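Acyl-CoA thioesterase II TesB2 (Mycobacterium marinum, PDB 3U0A) probably hydrolyses fatty acyl-CoA to a free fatty acid and CoA, as a double-hotdog enzyme of the C/M/P thioester hydrolase family. Local coordinates at residues 150-155 with 176-181; 234-239 with 258-263; 199-204 with 266-271. One frame throughout, in Å; residues are numbered along the deposited sequence.

Interaction 1: 150-155 with 176-181. With SO4 (sulfate ion), chain C.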
loop_
_atom_site.group_PDB
_atom_site.type_symbol
_atom_site.label_atom_id
_atom_site.label_comp_id
_atom_site.label_asym_id
_atom_site.label_seq_id
_atom_site.Cartn_x
_atom_site.Cartn_y
_atom_site.Cartn_z
ATOM N N GLU A 150 -20.525 11.009 -15.210
ATOM C CA GLU A 150 -21.523 10.757 -16.265
ATOM C C GLU A 150 -21.685 9.296 -16.769
ATOM O O GLU A 150 -22.818 8.855 -16.996
ATOM C CB GLU A 150 -21.178 11.657 -17.466
ATOM C CG GLU A 150 -22.267 11.837 -18.525
ATOM C CD GLU A 150 -21.681 12.322 -19.853
ATOM O OE1 GLU A 150 -20.549 12.889 -19.854
ATOM O OE2 GLU A 150 -22.343 12.140 -20.909
ATOM N N GLU A 151 -20.574 8.574 -16.976
ATOM C CA GLU A 151 -20.596 7.138 -17.406
ATOM C C GLU A 151 -21.081 6.213 -16.309
ATOM O O GLU A 151 -21.406 5.060 -16.572
ATOM C CB GLU A 151 -19.195 6.637 -17.762
ATOM C CG GLU A 151 -18.569 7.139 -19.050
ATOM C CD GLU A 151 -17.144 6.590 -19.223
ATOM O OE1 GLU A 151 -16.985 5.399 -19.648
ATOM O OE2 GLU A 151 -16.176 7.343 -18.896
ATOM N N TRP A 152 -21.108 6.725 -15.078
ATOM C CA TRP A 152 -21.242 5.916 -13.883
ATOM C C TRP A 152 -22.473 6.246 -13.092
ATOM O O TRP A 152 -22.982 7.346 -13.107
ATOM C CB TRP A 152 -20.040 6.123 -12.971
ATOM C CG TRP A 152 -18.719 5.850 -13.622
ATOM C CD1 TRP A 152 -17.916 6.731 -14.319
ATOM C CD2 TRP A 152 -17.999 4.583 -13.639
ATOM N NE1 TRP A 152 -16.785 6.099 -14.751
ATOM C CE2 TRP A 152 -16.785 4.813 -14.378
ATOM C CE3 TRP A 152 -18.252 3.330 -13.142
ATOM C CZ2 TRP A 152 -15.861 3.819 -14.591
ATOM C CZ3 TRP A 152 -17.327 2.330 -13.361
ATOM C CH2 TRP A 152 -16.149 2.568 -14.069
ATOM N N ASP A 153 -22.914 5.230 -12.382
ATOM C CA ASP A 153 -23.904 5.298 -11.375
ATOM C C ASP A 153 -23.188 5.305 -10.053
ATOM O O ASP A 153 -22.400 4.415 -9.770
ATOM C CB ASP A 153 -24.731 4.027 -11.444
ATOM C CG ASP A 153 -26.096 4.270 -11.924
ATOM O OD1 ASP A 153 -26.982 4.335 -11.043
ATOM O OD2 ASP A 153 -26.286 4.415 -13.158
ATOM N N VAL A 154 -23.496 6.279 -9.215
ATOM C CA VAL A 154 -22.776 6.423 -7.958
ATOM C C VAL A 154 -23.746 6.705 -6.836
ATOM O O VAL A 154 -24.552 7.614 -6.948
ATOM C CB VAL A 154 -21.751 7.548 -8.056
ATOM C CG1 VAL A 154 -20.834 7.509 -6.853
ATOM C CG2 VAL A 154 -20.976 7.435 -9.376
ATOM N N ARG A 155 -23.706 5.922 -5.756
ATOM C CA ARG A 155 -24.738 6.071 -4.716
ATOM C C ARG A 155 -24.061 6.002 -3.382
ATOM O O ARG A 155 -23.410 4.999 -3.078
ATOM C CB ARG A 155 -25.805 4.991 -4.858
ATOM C CG ARG A 155 -26.476 5.011 -6.214
ATOM C CD ARG A 155 -27.761 4.194 -6.320
ATOM N NE ARG A 155 -28.164 4.164 -7.730
ATOM C CZ ARG A 155 -29.213 3.524 -8.245
ATOM N NH1 ARG A 155 -30.056 2.839 -7.484
ATOM N NH2 ARG A 155 -29.427 3.580 -9.562
ATOM N N PHE A 176 -20.953 1.880 -6.804
ATOM C CA PHE A 176 -20.685 2.397 -8.135
ATOM C C PHE A 176 -20.804 1.317 -9.177
ATOM O O PHE A 176 -20.615 0.136 -8.896
ATOM C CB PHE A 176 -19.318 3.137 -8.234
ATOM C CG PHE A 176 -18.089 2.267 -7.980
ATOM C CD1 PHE A 176 -17.271 1.824 -9.033
ATOM C CD2 PHE A 176 -17.691 1.929 -6.671
ATOM C CE1 PHE A 176 -16.118 1.060 -8.787
ATOM C CE2 PHE A 176 -16.546 1.138 -6.434
ATOM C CZ PHE A 176 -15.760 0.718 -7.496
ATOM N N ARG A 177 -21.098 1.746 -10.396
ATOM C CA ARG A 177 -21.340 0.846 -11.490
ATOM C C ARG A 177 -21.227 1.659 -12.783
ATOM O O ARG A 177 -21.780 2.757 -12.874
ATOM C CB ARG A 177 -22.744 0.242 -11.327
ATOM C CG ARG A 177 -23.262 -0.475 -12.554
ATOM C CD ARG A 177 -24.648 -1.087 -12.350
ATOM N NE ARG A 177 -25.747 -0.149 -12.493
ATOM C CZ ARG A 177 -27.037 -0.492 -12.555
ATOM N NH1 ARG A 177 -27.417 -1.774 -12.488
ATOM N NH2 ARG A 177 -27.963 0.450 -12.674
ATOM N N HIS A 178 -20.524 1.106 -13.769
ATOM C CA HIS A 178 -20.504 1.647 -15.125
ATOM C C HIS A 178 -21.868 1.405 -15.742
ATOM O O HIS A 178 -22.337 0.269 -15.783
ATOM C CB HIS A 178 -19.406 0.994 -15.975
ATOM C CG HIS A 178 -19.100 1.749 -17.264
ATOM N ND1 HIS A 178 -19.692 1.455 -18.440
ATOM C CD2 HIS A 178 -18.261 2.822 -17.515
ATOM C CE1 HIS A 178 -19.246 2.288 -19.391
ATOM N NE2 HIS A 178 -18.380 3.126 -18.834
ATOM N N ARG A 179 -22.515 2.474 -16.204
ATOM C CA ARG A 179 -23.880 2.420 -16.749
ATOM C C ARG A 179 -24.049 1.450 -17.911
ATOM O O ARG A 179 -24.981 0.680 -17.950
ATOM C CB ARG A 179 -24.304 3.810 -17.237
ATOM C CG ARG A 179 -25.269 4.529 -16.326
ATOM C CD ARG A 179 -25.229 6.050 -16.479
ATOM N NE ARG A 179 -25.839 6.659 -15.282
ATOM C CZ ARG A 179 -25.391 7.746 -14.618
ATOM N NH1 ARG A 179 -24.299 8.411 -15.022
ATOM N NH2 ARG A 179 -26.037 8.177 -13.527
ATOM N N ASP A 180 -23.146 1.530 -18.872
ATOM C CA ASP A 180 -23.270 0.760 -20.101
ATOM C C ASP A 180 -22.348 -0.430 -20.007
ATOM O O ASP A 180 -21.281 -0.318 -19.398
ATOM C CB ASP A 180 -22.841 1.576 -21.335
ATOM C CG ASP A 180 -23.822 2.692 -21.713
ATOM O OD1 ASP A 180 -24.888 2.906 -21.060
ATOM O OD2 ASP A 180 -23.484 3.349 -22.722
ATOM N N PRO A 181 -22.732 -1.550 -20.651
ATOM C CA PRO A 181 -21.946 -2.774 -20.617
ATOM C C PRO A 181 -20.592 -2.518 -21.219
ATOM O O PRO A 181 -20.486 -1.699 -22.132
ATOM C CB PRO A 181 -22.731 -3.761 -21.501
ATOM C CG PRO A 181 -24.086 -3.175 -21.651
ATOM C CD PRO A 181 -23.910 -1.676 -21.533
HETATM S S SO4 C . -31.150 -2.170 -13.122
HETATM O O1 SO4 C . -30.402 -3.306 -12.479
HETATM O O2 SO4 C . -31.818 -1.275 -12.114
HETATM O O3 SO4 C . -30.259 -1.321 -13.979
HETATM O O4 SO4 C . -32.187 -2.786 -13.998
#
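His178 turns an edge of its imidazole toward one face of the Trp152 indole. The ring planes are 89° apart and the centroids of the imidazole and the six-membered ring are 5.0 Å apart, so the pair is T-shaped (edge-to-face). His178 CD2 stands above the indole near its rim, and His178 CB packs 3.6 Å from Trp152 CZ3. With CG anti to the backbone N (chi1 -165°), the imidazole also lies between two polar partners, both close to its own plane. NE2 of His178 donates to Glu151 OE1 at 2.8 Å, reaching that oxygen from above a carboxylate set square to the ring. ND1 of His178 donates to Asp180 O at 2.6 Å. These bonds fix the rotation of the ring.

The backbones run antiparallel, at 171°. Asp153 and Arg177 form a hydrogen-bonded pair, with Asp153 N 2.8 Å from Arg177 O. On their face of the sheet, opposite Trp152 and His178, the Asp153 carboxylate divides between two arginines. OD2 of Asp153 makes a salt bridge 3.1 Å from Arg179 NE, while OD1 of Asp153 takes Arg155 NH2 at 3.0 Å. A bend at chi3 brings the Arg177 guanidinium edge-on to the sulfate, where its NH2 donates to sulfate O3 at 3.2 Å; the sulfate is probably from the crystallisation liquor. On the other face, Ala192 and Met196 of helix 186-200 pack against Trp152.

One face of this strand pair is thus mainly aromatic, with the Glu151-His178 hydrogen bond at its end, and the other is built on ion pairs. Both imidazole nitrogens act as donors, which is consistent with a protonated His178 stabilised by Glu151, and the arginines near Asp153 would favour an ionised carboxylate there.

Interaction 2: 234-239 with 258-263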
loop_
_atom_site.group_PDB
_atom_site.type_symbol
_atom_site.label_atom_id
_atom_site.label_comp_id
_atom_site.label_asym_id
_atom_site.label_seq_id
_atom_site.Cartn_x
_atom_site.Cartn_y
_atom_site.Cartn_z
ATOM N N ASP A 234 -19.186 -3.062 -14.827
ATOM C CA ASP A 234 -20.540 -2.717 -15.253
ATOM C C ASP A 234 -21.646 -3.398 -14.392
ATOM O O ASP A 234 -22.839 -3.361 -14.746
ATOM C CB ASP A 234 -20.758 -3.026 -16.746
ATOM C CG ASP A 234 -20.287 -4.423 -17.144
ATOM O OD1 ASP A 234 -19.861 -5.197 -16.258
ATOM O OD2 ASP A 234 -20.309 -4.722 -18.355
ATOM N N GLU A 235 -21.237 -3.992 -13.270
ATOM C CA GLU A 235 -22.158 -4.514 -12.251
ATOM C C GLU A 235 -21.860 -3.811 -10.942
ATOM O O GLU A 235 -20.785 -3.244 -10.783
ATOM C CB GLU A 235 -21.992 -6.036 -12.103
ATOM C CG GLU A 235 -22.691 -6.832 -13.212
ATOM C CD GLU A 235 -22.574 -8.359 -13.070
ATOM O OE1 GLU A 235 -21.937 -8.874 -12.082
ATOM O OE2 GLU A 235 -23.173 -9.048 -13.952
ATOM N N TRP A 236 -22.797 -3.832 -10.004
ATOM C CA TRP A 236 -22.594 -3.109 -8.761
ATOM C C TRP A 236 -21.368 -3.571 -7.985
ATOM O O TRP A 236 -21.175 -4.783 -7.745
ATOM C CB TRP A 236 -23.831 -3.180 -7.871
ATOM C CG TRP A 236 -24.982 -2.314 -8.356
ATOM C CD1 TRP A 236 -26.205 -2.734 -8.842
ATOM C CD2 TRP A 236 -25.048 -0.842 -8.382
ATOM N NE1 TRP A 236 -26.983 -1.666 -9.168
ATOM C CE2 TRP A 236 -26.355 -0.506 -8.926
ATOM C CE3 TRP A 236 -24.174 0.189 -8.031
ATOM C CZ2 TRP A 236 -26.762 0.807 -9.119
ATOM C CZ3 TRP A 236 -24.591 1.504 -8.227
ATOM C CH2 TRP A 236 -25.870 1.804 -8.766
ATOM N N LEU A 237 -20.532 -2.589 -7.631
ATOM C CA LEU A 237 -19.429 -2.736 -6.680
ATOM C C LEU A 237 -19.698 -1.842 -5.457
ATOM O O LEU A 237 -20.079 -0.676 -5.605
ATOM C CB LEU A 237 -18.113 -2.317 -7.328
ATOM C CG LEU A 237 -17.717 -3.044 -8.594
ATOM C CD1 LEU A 237 -16.600 -2.306 -9.294
ATOM C CD2 LEU A 237 -17.360 -4.512 -8.308
ATOM N N LEU A 238 -19.514 -2.390 -4.261
ATOM C CA LEU A 238 -19.550 -1.593 -3.048
ATOM C C LEU A 238 -18.150 -1.256 -2.569
ATOM O O LEU A 238 -17.311 -2.138 -2.345
ATOM C CB LEU A 238 -20.267 -2.309 -1.935
ATOM C CG LEU A 238 -20.175 -1.725 -0.510
ATOM C CD1 LEU A 238 -21.025 -0.470 -0.372
ATOM C CD2 LEU A 238 -20.633 -2.775 0.473
ATOM N N TYR A 239 -17.915 0.039 -2.428
ATOM C CA TYR A 239 -16.682 0.517 -1.928
ATOM C C TYR A 239 -16.830 0.841 -0.466
ATOM O O TYR A 239 -17.436 1.835 -0.101
ATOM C CB TYR A 239 -16.263 1.775 -2.631
ATOM C CG TYR A 239 -14.778 1.919 -2.705
ATOM C CD1 TYR A 239 -13.905 1.126 -1.937
ATOM C CD2 TYR A 239 -14.222 2.864 -3.542
ATOM C CE1 TYR A 239 -12.514 1.276 -2.048
ATOM C CE2 TYR A 239 -12.841 3.024 -3.654
ATOM C CZ TYR A 239 -11.985 2.237 -2.940
ATOM O OH TYR A 239 -10.634 2.453 -3.157
ATOM N N PHE A 258 -16.274 -4.794 -2.853
ATOM C CA PHE A 258 -17.006 -6.040 -2.954
ATOM C C PHE A 258 -17.977 -5.987 -4.129
ATOM O O PHE A 258 -18.449 -4.914 -4.510
ATOM C CB PHE A 258 -17.819 -6.288 -1.728
ATOM C CG PHE A 258 -17.037 -6.390 -0.497
ATOM C CD1 PHE A 258 -16.740 -7.623 0.026
ATOM C CD2 PHE A 258 -16.672 -5.265 0.200
ATOM C CE1 PHE A 258 -16.040 -7.738 1.214
ATOM C CE2 PHE A 258 -15.978 -5.366 1.383
ATOM C CZ PHE A 258 -15.652 -6.602 1.894
ATOM N N THR A 259 -18.265 -7.154 -4.686
ATOM C CA THR A 259 -19.380 -7.297 -5.616
ATOM C C THR A 259 -20.657 -7.322 -4.786
ATOM O O THR A 259 -20.597 -7.437 -3.541
ATOM C CB THR A 259 -19.300 -8.610 -6.426
ATOM O OG1 THR A 259 -19.563 -9.724 -5.569
ATOM C CG2 THR A 259 -17.912 -8.775 -7.056
ATOM N N GLN A 260 -21.798 -7.254 -5.454
ATOM C CA GLN A 260 -23.053 -7.285 -4.747
ATOM C C GLN A 260 -23.310 -8.662 -4.094
ATOM O O GLN A 260 -23.915 -8.749 -3.032
ATOM C CB GLN A 260 -24.177 -6.919 -5.679
ATOM C CG GLN A 260 -25.273 -6.140 -4.980
ATOM C CD GLN A 260 -26.396 -5.758 -5.928
ATOM O OE1 GLN A 260 -26.373 -6.128 -7.112
ATOM N NE2 GLN A 260 -27.380 -5.023 -5.418
ATOM N N GLY A 261 -22.820 -9.734 -4.701
ATOM C CA GLY A 261 -22.901 -11.057 -4.080
ATOM C C GLY A 261 -21.904 -11.271 -2.940
ATOM O O GLY A 261 -21.825 -12.368 -2.375
ATOM N N GLY A 262 -21.122 -10.243 -2.609
ATOM C CA GLY A 262 -20.338 -10.248 -1.369
ATOM C C GLY A 262 -18.915 -10.715 -1.516
ATOM O O GLY A 262 -18.257 -10.931 -0.530
ATOM N N GLU A 263 -18.440 -10.866 -2.747
ATOM C CA GLU A 263 -17.071 -11.244 -2.986
ATOM C C GLU A 263 -16.150 -10.044 -2.835
ATOM O O GLU A 263 -16.360 -9.022 -3.478
ATOM C CB GLU A 263 -16.890 -11.790 -4.398
ATOM C CG GLU A 263 -17.664 -13.054 -4.727
ATOM C CD GLU A 263 -17.079 -14.331 -4.089
ATOM O OE1 GLU A 263 -15.861 -14.615 -4.270
ATOM O OE2 GLU A 263 -17.866 -15.080 -3.422
#
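Leu238 and Phe258 form an antiparallel hydrogen-bonded pair, with Leu238 N 2.8 Å from Phe258 O and Phe258 N 2.9 Å from Leu238 O. One residue back, Leu237 CA lies 3.2 Å from the same Phe258 O in a CA-H...O contact. Beyond it the pairing frays: Gln260 N reaches Trp236 O only at 3.4 Å, in a weak, bent bond.

Where the strands part, side chains take over. Trp236 and Gln260 lie side by side and point the same way, their indole and amide planes 66° apart. Gln260 OE1 comes to 3.8 Å from Trp236 CD1, approaching the ring obliquely, and also rests near Trp236 CB. In Trp236, chi1 of -74° puts CG beside the backbone N, and chi2 then turns the CD1 side of the indole to Gln260. Pro129 touches both residues. Leu238 and Phe258 share a face of the sheet, but across this pair each mainly meets backbone: the phenyl ring has Leu238 O at its edge, while Trp175 packs on Leu238 and Leu264 on Phe258. Leu237 points to the other face, against Phe176 and Ile257.

Segment 258-263 then reverses direction. A type I turn from Thr259 to Gly262 is closed by Gly262 N to Thr259 O at 3.0 Å. Beyond Gly262, whose phi is 95°, Thr259 N bonds to Glu263 O at 2.9 Å, which supports a G1 beta bulge. Thr259 OG1 also accepts from Glu263 N at 3.2 Å.

The contact therefore passes from regular main-chain pairing to van der Waals packing. Backbone polarity is satisfied among apolar neighbours at Leu238 and Phe258, whereas the outer end relies on the weak Gln260 bond, the indole-amide contact and the self-bonded turn.

Interaction 3: 199-204 with 266-271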
loop_
_atom_site.group_PDB
_atom_site.type_symbol
_atom_site.label_atom_id
_atom_site.label_comp_id
_atom_site.label_asym_id
_atom_site.label_seq_id
_atom_site.Cartn_x
_atom_site.Cartn_y
_atom_site.Cartn_z
ATOM N N LEU A 199 -10.568 8.524 -8.114
ATOM C CA LEU A 199 -11.493 9.680 -8.090
ATOM C C LEU A 199 -12.218 9.816 -6.785
ATOM O O LEU A 199 -12.646 10.902 -6.464
ATOM C CB LEU A 199 -12.569 9.619 -9.178
ATOM C CG LEU A 199 -12.091 9.563 -10.620
ATOM C CD1 LEU A 199 -13.227 9.799 -11.612
ATOM C CD2 LEU A 199 -10.949 10.539 -10.879
ATOM N N THR A 200 -12.375 8.723 -6.035
ATOM C CA THR A 200 -13.339 8.707 -4.907
ATOM C C THR A 200 -12.818 8.401 -3.528
ATOM O O THR A 200 -13.428 8.827 -2.593
ATOM C CB THR A 200 -14.471 7.709 -5.157
ATOM O OG1 THR A 200 -13.935 6.379 -5.160
ATOM C CG2 THR A 200 -15.129 8.015 -6.472
ATOM N N LEU A 201 -11.739 7.659 -3.373
ATOM C CA LEU A 201 -11.314 7.272 -2.011
ATOM C C LEU A 201 -10.895 8.412 -1.107
ATOM O O LEU A 201 -11.321 8.443 0.005
ATOM C CB LEU A 201 -10.202 6.234 -2.019
ATOM C CG LEU A 201 -9.790 5.636 -0.675
ATOM C CD1 LEU A 201 -10.941 4.944 0.037
ATOM C CD2 LEU A 201 -8.674 4.640 -0.941
ATOM N N LEU A 202 -10.093 9.344 -1.580
ATOM C CA LEU A 202 -9.526 10.366 -0.706
ATOM C C LEU A 202 -10.592 11.292 -0.103
ATOM O O LEU A 202 -10.351 11.946 0.934
ATOM C CB LEU A 202 -8.426 11.177 -1.422
ATOM C CG LEU A 202 -7.019 10.543 -1.378
ATOM C CD1 LEU A 202 -6.009 11.301 -2.260
ATOM C CD2 LEU A 202 -6.522 10.440 0.061
ATOM N N GLY A 203 -11.763 11.335 -0.747
ATOM C CA GLY A 203 -12.963 11.992 -0.187
ATOM C C GLY A 203 -13.305 11.510 1.228
ATOM O O GLY A 203 -13.801 12.272 2.045
ATOM N N SER A 204 -13.020 10.249 1.530
ATOM C CA SER A 204 -13.350 9.677 2.849
ATOM C C SER A 204 -12.597 10.363 4.013
ATOM O O SER A 204 -13.063 10.319 5.170
ATOM C CB SER A 204 -13.100 8.160 2.883
ATOM O OG SER A 204 -11.716 7.842 2.809
ATOM N N ALA A 266 -11.047 -6.345 -4.408
ATOM C CA ALA A 266 -9.868 -5.447 -4.326
ATOM C C ALA A 266 -9.744 -4.667 -2.999
ATOM O O ALA A 266 -10.742 -4.397 -2.321
ATOM C CB ALA A 266 -9.812 -4.493 -5.523
ATOM N N ALA A 267 -8.495 -4.372 -2.618
ATOM C CA ALA A 267 -8.151 -3.564 -1.454
ATOM C C ALA A 267 -7.324 -2.404 -1.933
ATOM O O ALA A 267 -6.578 -2.540 -2.896
ATOM C CB ALA A 267 -7.371 -4.363 -0.431
ATOM N N VAL A 268 -7.486 -1.246 -1.307
ATOM C CA VAL A 268 -6.725 -0.065 -1.699
ATOM C C VAL A 268 -6.321 0.719 -0.470
ATOM O O VAL A 268 -7.104 0.852 0.463
ATOM C CB VAL A 268 -7.537 0.908 -2.596
ATOM C CG1 VAL A 268 -6.710 2.133 -2.935
ATOM C CG2 VAL A 268 -8.040 0.235 -3.874
ATOM N N MET A 269 -5.096 1.239 -0.480
ATOM C CA MET A 269 -4.667 2.285 0.446
ATOM C C MET A 269 -4.126 3.452 -0.354
ATOM O O MET A 269 -3.439 3.237 -1.334
ATOM C CB MET A 269 -3.577 1.762 1.327
ATOM C CG MET A 269 -4.102 0.844 2.398
ATOM S SD MET A 269 -4.391 1.893 3.811
ATOM C CE MET A 269 -2.997 1.468 4.841
ATOM N N GLN A 270 -4.433 4.674 0.085
ATOM C CA GLN A 270 -4.005 5.888 -0.579
ATOM C C GLN A 270 -3.843 7.005 0.419
ATOM O O GLN A 270 -4.699 7.228 1.284
ATOM C CB GLN A 270 -5.027 6.277 -1.633
ATOM C CG GLN A 270 -4.801 7.583 -2.371
ATOM C CD GLN A 270 -5.612 7.641 -3.667
ATOM O OE1 GLN A 270 -6.776 7.243 -3.679
ATOM N NE2 GLN A 270 -5.005 8.107 -4.758
ATOM N N GLU A 271 -2.713 7.690 0.301
ATOM C CA GLU A 271 -2.447 8.873 1.092
ATOM C C GLU A 271 -2.633 10.124 0.190
ATOM O O GLU A 271 -2.328 10.087 -1.001
ATOM C CB GLU A 271 -1.043 8.793 1.681
ATOM C CG GLU A 271 -0.746 9.903 2.668
ATOM C CD GLU A 271 0.572 9.711 3.409
ATOM O OE1 GLU A 271 1.631 9.429 2.746
ATOM O OE2 GLU A 271 0.531 9.859 4.664
#
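Leu202 lies crosswise on the aliphatic part of Gln270, at about a right angle, in one of the two tight spots of the contact. Leu202 CG is 3.8 Å from Gln270 CG, and Leu202 CD1 continues along the chain to Gln270 CD. The second spot is apolar: Leu201 CD2 sits 3.8 Å from Val268 CG1, the side chains sliding past each other in opposite directions. Leu201 has CG anti to its backbone N (chi1 -173°), which sends the side chain toward the strand, where CD2 makes the contact. Gln270 OE1 is 3.9 Å from Leu201 CB, a contact without a hydrogen bond.

Toward Glu271 the contact thins. Leu202 CD2 meets only backbone there, 3.9 Å from Glu271 C, because the glutamate side chain leaves on the other face of the strand, where it pairs with Arg250 and packs on Trp226 of the second subunit. Glu271 CB stays 5.9 Å from Leu202 CD2, and much less of Glu271 is covered than of Gln270 or Leu202. Even here every touching residue is buried.

No hydrogen bond crosses the contact. Leu201 and Leu202, at the junction of helix 186-200 and the 3-10 segment 202-204, are held to strand 264-275 by dispersion and burial, while polar groups are satisfied elsewhere: Leu201 O accepts from both Ser204 N and OG, and Gln270 NE2 bonds weakly to Asp222 O.

All segments lie in the second HotDog-clan region, whose strands probably wrap helix 186-200, as in hotdog folds. Interactions 1 and 2, centres 13 Å apart, are successive in sequence and adjoin in the sheet: strands 171-178 and 237-247 are neighbours, and Phe176 N lies 3.0 Å from Leu237 O, a probable hydrogen bond. Interaction 3 encloses interaction 2 along the chain, centres 16 Å apart, and Tyr239 OH touches both Val268 CG2 (3.5 Å) and Leu201 CD2 (3.7 Å). Interactions 1 and 3 do not touch, their nearest atoms about 6 Å apart. Together they connect the outer strand 152-156, through neighbouring strands, to the region where helix 186-200 gives way to the 3-10 segment.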